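PDB 3PRL: NADP-dependent glyceraldehyde-3-phosphate dehydrogenase from Bacillus halodurans, which probably oxidises glyceraldehyde 3-phosphate to 3-phosphoglycerate without added phosphate, using NADP+ as the electron acceptor. Local coordinates for residues D[94-106]-D[324-336]. Numbering follows the deposited sequence.
Sequences LIMHEVAKPKKSA and SPEDDADITPVID
Pro-325 sets its ring against Met-96, Ala-100 and Lys-101, in the turn that links helix 88-98 to helix 103-124. Its CB lies 3.3 Å from Lys-101 O and close to Met-96 O, while CG faces Ala-100. The backbone carbonyl of Pro-325 is gripped twice. Lys-103 N donates to Pro-325 O at 2.7 Å, with a bent N-H...O angle of 133°. Asp-328 N bonds to the same oxygen from the opposite face of the carbonyl plane.

Asp-328 receives the next amide of the new helix. Lys-104 N reaches Asp-328 OD1 at 3.1 Å, on the syn side of the carboxylate. The bond is nearly straight (163°) but comes somewhat out of the carboxylate plane. The carboxylate thus sits at the N-terminal end of helix 103-124, where the helix dipole would probably favour its negative charge. A leucine in its place would probably leave the amide of Lys-104 without this acceptor and weaken the hold on the first turn of the helix. Pro-102, the N-cap residue, lays CG 3.4 Å from Ala-329 O.

Glu-326 touches the end of helix 88-98 with its CA and CG. Its CA lies 3.8 Å from Met-96 SD. With CG anti to its own carbonyl carbon (chi1 -48°), its chain crosses His-97 at about a right angle, CG meeting NE2 obliquely at 3.9 Å.

Further along, Thr-332 OG1 lies 2.8 Å from Ala-100 O, and Ile-335 CD1 packs on Val-99. Ile-335 also touches Phe-162, a residue of the NADP+ site.

The arrangement is the turn between two consecutive helices, packed against the long loop between helices 303-317 and 337-352. As in aldehyde dehydrogenases generally, it joins the helical flank of the cofactor-binding domain to the catalytic domain, beside the cofactor site.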
loop_
_atom_site.group_PDB
_atom_site.type_symbol
_atom_site.label_atom_id
_atom_site.label_comp_id
_atom_site.label_asym_id
_atom_site.label_seq_id
_atom_site.Cartn_x
_atom_site.Cartn_y
_atom_site.Cartn_z
ATOM N N LEU D 94 -25.896 25.498 20.052
ATOM C CA LEU D 94 -26.067 26.396 18.911
ATOM C C LEU D 94 -26.608 25.603 17.729
ATOM O O LEU D 94 -27.576 26.006 17.084
ATOM C CB LEU D 94 -24.753 27.097 18.545
ATOM C CG LEU D 94 -24.834 28.378 17.714
ATOM C CD1 LEU D 94 -25.411 29.534 18.505
ATOM C CD2 LEU D 94 -23.460 28.760 17.211
ATOM N N ILE D 95 -25.997 24.456 17.467
ATOM C CA ILE D 95 -26.503 23.558 16.428
ATOM C C ILE D 95 -27.990 23.194 16.617
ATOM O O ILE D 95 -28.779 23.369 15.689
ATOM C CB ILE D 95 -25.655 22.282 16.273
ATOM C CG1 ILE D 95 -24.205 22.638 15.931
ATOM C CG2 ILE D 95 -26.273 21.391 15.197
ATOM C CD1 ILE D 95 -23.227 21.456 16.039
ATOM N N MET D 96 -28.382 22.700 17.796
ATOM C CA MET D 96 -29.799 22.303 17.969
ATOM C C MET D 96 -30.777 23.441 17.657
ATOM O O MET D 96 -31.779 23.208 16.996
ATOM C CB MET D 96 -30.132 21.602 19.304
ATOM C CG MET D 96 -29.668 22.268 20.553
ATOM S SD MET D 96 -30.819 22.187 21.949
ATOM C CE MET D 96 -30.401 23.763 22.683
ATOM N N HIS D 97 -30.458 24.662 18.085
ATOM C CA HIS D 97 -31.317 25.812 17.786
ATOM C C HIS D 97 -31.294 26.166 16.293
ATOM O O HIS D 97 -32.349 26.240 15.661
ATOM C CB HIS D 97 -30.934 27.051 18.615
ATOM C CG HIS D 97 -31.373 27.000 20.047
ATOM N ND1 HIS D 97 -30.496 27.167 21.098
ATOM C CD2 HIS D 97 -32.594 26.817 20.604
ATOM C CE1 HIS D 97 -31.153 27.083 22.241
ATOM N NE2 HIS D 97 -32.428 26.868 21.970
ATOM N N GLU D 98 -30.084 26.369 15.754
ATOM C CA GLU D 98 -29.864 26.992 14.432
ATOM C C GLU D 98 -30.421 26.174 13.273
ATOM O O GLU D 98 -30.978 26.730 12.320
ATOM C CB GLU D 98 -28.360 27.244 14.194
ATOM C CG GLU D 98 -28.040 28.458 13.312
ATOM C CD GLU D 98 -26.583 28.512 12.842
ATOM O OE1 GLU D 98 -25.720 27.772 13.382
ATOM O OE2 GLU D 98 -26.285 29.300 11.908
ATOM N N VAL D 99 -30.219 24.857 13.346
ATOM C CA VAL D 99 -30.674 23.953 12.301
ATOM C C VAL D 99 -31.766 22.997 12.802
ATOM O O VAL D 99 -32.185 22.075 12.086
ATOM C CB VAL D 99 -29.482 23.258 11.586
ATOM C CG1 VAL D 99 -28.494 24.308 11.063
ATOM C CG2 VAL D 99 -28.766 22.264 12.510
ATOM N N ALA D 100 -32.252 23.253 14.025
ATOM C CA ALA D 100 -33.325 22.475 14.654
ATOM C C ALA D 100 -33.031 20.970 14.781
ATOM O O ALA D 100 -33.897 20.118 14.525
ATOM C CB ALA D 100 -34.666 22.736 13.950
ATOM N N LYS D 101 -31.811 20.650 15.200
ATOM C CA LYS D 101 -31.380 19.263 15.376
ATOM C C LYS D 101 -31.620 18.810 16.823
ATOM O O LYS D 101 -31.239 19.517 17.743
ATOM C CB LYS D 101 -29.896 19.154 15.021
ATOM C CG LYS D 101 -29.250 17.791 15.229
ATOM C CD LYS D 101 -27.895 17.722 14.537
ATOM C CE LYS D 101 -28.034 17.882 13.008
ATOM N NZ LYS D 101 -26.929 17.219 12.258
ATOM N N PRO D 102 -32.221 17.622 17.027
ATOM C CA PRO D 102 -32.425 17.099 18.388
ATOM C C PRO D 102 -31.179 17.275 19.291
ATOM O O PRO D 102 -30.065 16.995 18.858
ATOM C CB PRO D 102 -32.717 15.612 18.163
ATOM C CG PRO D 102 -33.156 15.496 16.740
ATOM C CD PRO D 102 -32.575 16.640 15.980
ATOM N N LYS D 103 -31.388 17.734 20.527
ATOM C CA LYS D 103 -30.321 18.187 21.447
ATOM C C LYS D 103 -29.089 17.289 21.574
ATOM O O LYS D 103 -27.957 17.746 21.386
ATOM C CB LYS D 103 -30.905 18.425 22.846
ATOM C CG LYS D 103 -29.881 18.807 23.918
ATOM C CD LYS D 103 -30.498 18.697 25.304
ATOM C CE LYS D 103 -30.765 20.062 25.916
ATOM N NZ LYS D 103 -29.522 20.580 26.564
ATOM N N LYS D 104 -29.309 16.023 21.924
ATOM C CA LYS D 104 -28.198 15.110 22.171
ATOM C C LYS D 104 -27.479 14.765 20.862
ATOM O O LYS D 104 -26.260 14.557 20.851
ATOM C CB LYS D 104 -28.678 13.856 22.904
ATOM C CG LYS D 104 -29.150 14.132 24.342
ATOM C CD LYS D 104 -29.466 12.844 25.091
ATOM C CE LYS D 104 -28.226 12.285 25.768
ATOM N NZ LYS D 104 -27.939 13.029 27.024
ATOM N N SER D 105 -28.234 14.762 19.763
ATOM C CA SER D 105 -27.660 14.507 18.440
ATOM C C SER D 105 -26.783 15.657 17.941
ATOM O O SER D 105 -25.831 15.421 17.204
ATOM C CB SER D 105 -28.751 14.176 17.415
ATOM O OG SER D 105 -28.160 13.860 16.155
ATOM N N ALA D 106 -27.111 16.889 18.341
ATOM C CA ALA D 106 -26.336 18.090 17.975
ATOM C C ALA D 106 -25.012 18.183 18.725
ATOM O O ALA D 106 -23.985 18.568 18.143
ATOM C CB ALA D 106 -27.146 19.338 18.189
ATOM N N SER D 324 -39.924 19.893 19.803
ATOM C CA SER D 324 -38.766 20.788 19.618
ATOM C C SER D 324 -37.362 20.138 19.826
ATOM O O SER D 324 -37.229 19.132 20.542
ATOM C CB SER D 324 -38.934 22.038 20.490
ATOM O OG SER D 324 -38.741 21.745 21.857
ATOM N N PRO D 325 -36.311 20.698 19.173
ATOM C CA PRO D 325 -34.949 20.153 19.308
ATOM C C PRO D 325 -34.404 20.111 20.744
ATOM O O PRO D 325 -33.617 19.220 21.078
ATOM C CB PRO D 325 -34.092 21.095 18.434
ATOM C CG PRO D 325 -34.979 22.290 18.141
ATOM C CD PRO D 325 -36.368 21.740 18.130
ATOM N N GLU D 326 -34.824 21.063 21.568
ATOM C CA GLU D 326 -34.367 21.170 22.947
ATOM C C GLU D 326 -34.837 19.965 23.759
ATOM O O GLU D 326 -34.126 19.478 24.631
ATOM C CB GLU D 326 -34.866 22.467 23.585
ATOM C CG GLU D 326 -34.646 23.734 22.746
ATOM C CD GLU D 326 -35.832 24.065 21.849
ATOM O OE1 GLU D 326 -36.542 25.063 22.123
ATOM O OE2 GLU D 326 -36.070 23.324 20.879
ATOM N N ASP D 327 -36.031 19.479 23.446
ATOM C CA ASP D 327 -36.590 18.323 24.132
ATOM C C ASP D 327 -36.062 16.969 23.640
ATOM O O ASP D 327 -36.436 15.937 24.194
ATOM C CB ASP D 327 -38.129 18.353 24.065
ATOM C CG ASP D 327 -38.732 19.568 24.769
ATOM O OD1 ASP D 327 -38.049 20.206 25.601
ATOM O OD2 ASP D 327 -39.903 19.886 24.476
ATOM N N ASP D 328 -35.212 16.963 22.605
ATOM C CA ASP D 328 -34.662 15.708 22.067
ATOM C C ASP D 328 -35.716 14.828 21.372
ATOM O O ASP D 328 -35.625 13.593 21.412
ATOM C CB ASP D 328 -33.990 14.888 23.185
ATOM C CG ASP D 328 -32.500 14.796 23.035
ATOM O OD1 ASP D 328 -32.026 14.483 21.925
ATOM O OD2 ASP D 328 -31.796 15.018 24.045
ATOM N N ALA D 329 -36.717 15.447 20.754
ATOM C CA ALA D 329 -37.697 14.697 19.959
ATOM C C ALA D 329 -37.026 13.988 18.777
ATOM O O ALA D 329 -36.009 14.461 18.243
ATOM C CB ALA D 329 -38.816 15.617 19.474
ATOM N N ASP D 330 -37.579 12.840 18.388
ATOM C CA ASP D 330 -37.072 12.090 17.232
ATOM C C ASP D 330 -37.340 12.872 15.945
ATOM O O ASP D 330 -36.470 12.978 15.064
ATOM C CB ASP D 330 -37.731 10.707 17.149
ATOM C CG ASP D 330 -37.452 9.843 18.368
ATOM O OD1 ASP D 330 -36.269 9.557 18.646
ATOM O OD2 ASP D 330 -38.426 9.431 19.037
ATOM N N ILE D 331 -38.550 13.428 15.873
ATOM C CA ILE D 331 -38.999 14.231 14.759
ATOM C C ILE D 331 -39.142 15.691 15.171
ATOM O O ILE D 331 -40.064 16.061 15.894
ATOM C CB ILE D 331 -40.335 13.696 14.207
ATOM C CG1 ILE D 331 -40.327 12.156 14.106
ATOM C CG2 ILE D 331 -40.687 14.380 12.884
ATOM C CD1 ILE D 331 -39.334 11.546 13.061
ATOM N N THR D 332 -38.209 16.520 14.728
ATOM C CA THR D 332 -38.298 17.957 14.974
ATOM C C THR D 332 -38.695 18.691 13.690
ATOM O O THR D 332 -38.822 18.053 12.630
ATOM C CB THR D 332 -36.992 18.533 15.586
ATOM O OG1 THR D 332 -35.847 18.089 14.846
ATOM C CG2 THR D 332 -36.855 18.099 17.041
ATOM N N PRO D 333 -38.884 20.026 13.775
ATOM C CA PRO D 333 -39.303 20.799 12.610
ATOM C C PRO D 333 -38.276 20.765 11.480
ATOM O O PRO D 333 -37.064 20.698 11.730
ATOM C CB PRO D 333 -39.438 22.226 13.166
ATOM C CG PRO D 333 -39.559 22.062 14.649
ATOM C CD PRO D 333 -38.707 20.889 14.959
ATOM N N VAL D 334 -38.765 20.782 10.244
ATOM C CA VAL D 334 -37.889 20.828 9.085
ATOM C C VAL D 334 -37.355 22.245 8.912
ATOM O O VAL D 334 -37.920 23.202 9.434
ATOM C CB VAL D 334 -38.549 20.285 7.788
ATOM C CG1 VAL D 334 -38.780 18.777 7.898
ATOM C CG2 VAL D 334 -39.845 21.021 7.475
ATOM N N ILE D 335 -36.260 22.355 8.175
ATOM C CA ILE D 335 -35.447 23.572 8.120
ATOM C C ILE D 335 -36.209 24.885 7.857
ATOM O O ILE D 335 -35.936 25.886 8.508
ATOM C CB ILE D 335 -34.267 23.387 7.121
ATOM C CG1 ILE D 335 -33.125 24.386 7.389
ATOM C CG2 ILE D 335 -34.775 23.425 5.686
ATOM C CD1 ILE D 335 -32.540 24.304 8.792
ATOM N N ASP D 336 -37.139 24.886 6.901
ATOM C CA ASP D 336 -37.896 26.113 6.583
ATOM C C ASP D 336 -39.293 25.879 5.975
ATOM O O ASP D 336 -39.702 24.719 5.786
ATOM C CB ASP D 336 -37.027 27.119 5.774
ATOM C CG ASP D 336 -36.684 26.643 4.354
ATOM O OD1 ASP D 336 -36.879 25.457 4.006
ATOM O OD2 ASP D 336 -36.198 27.487 3.570
#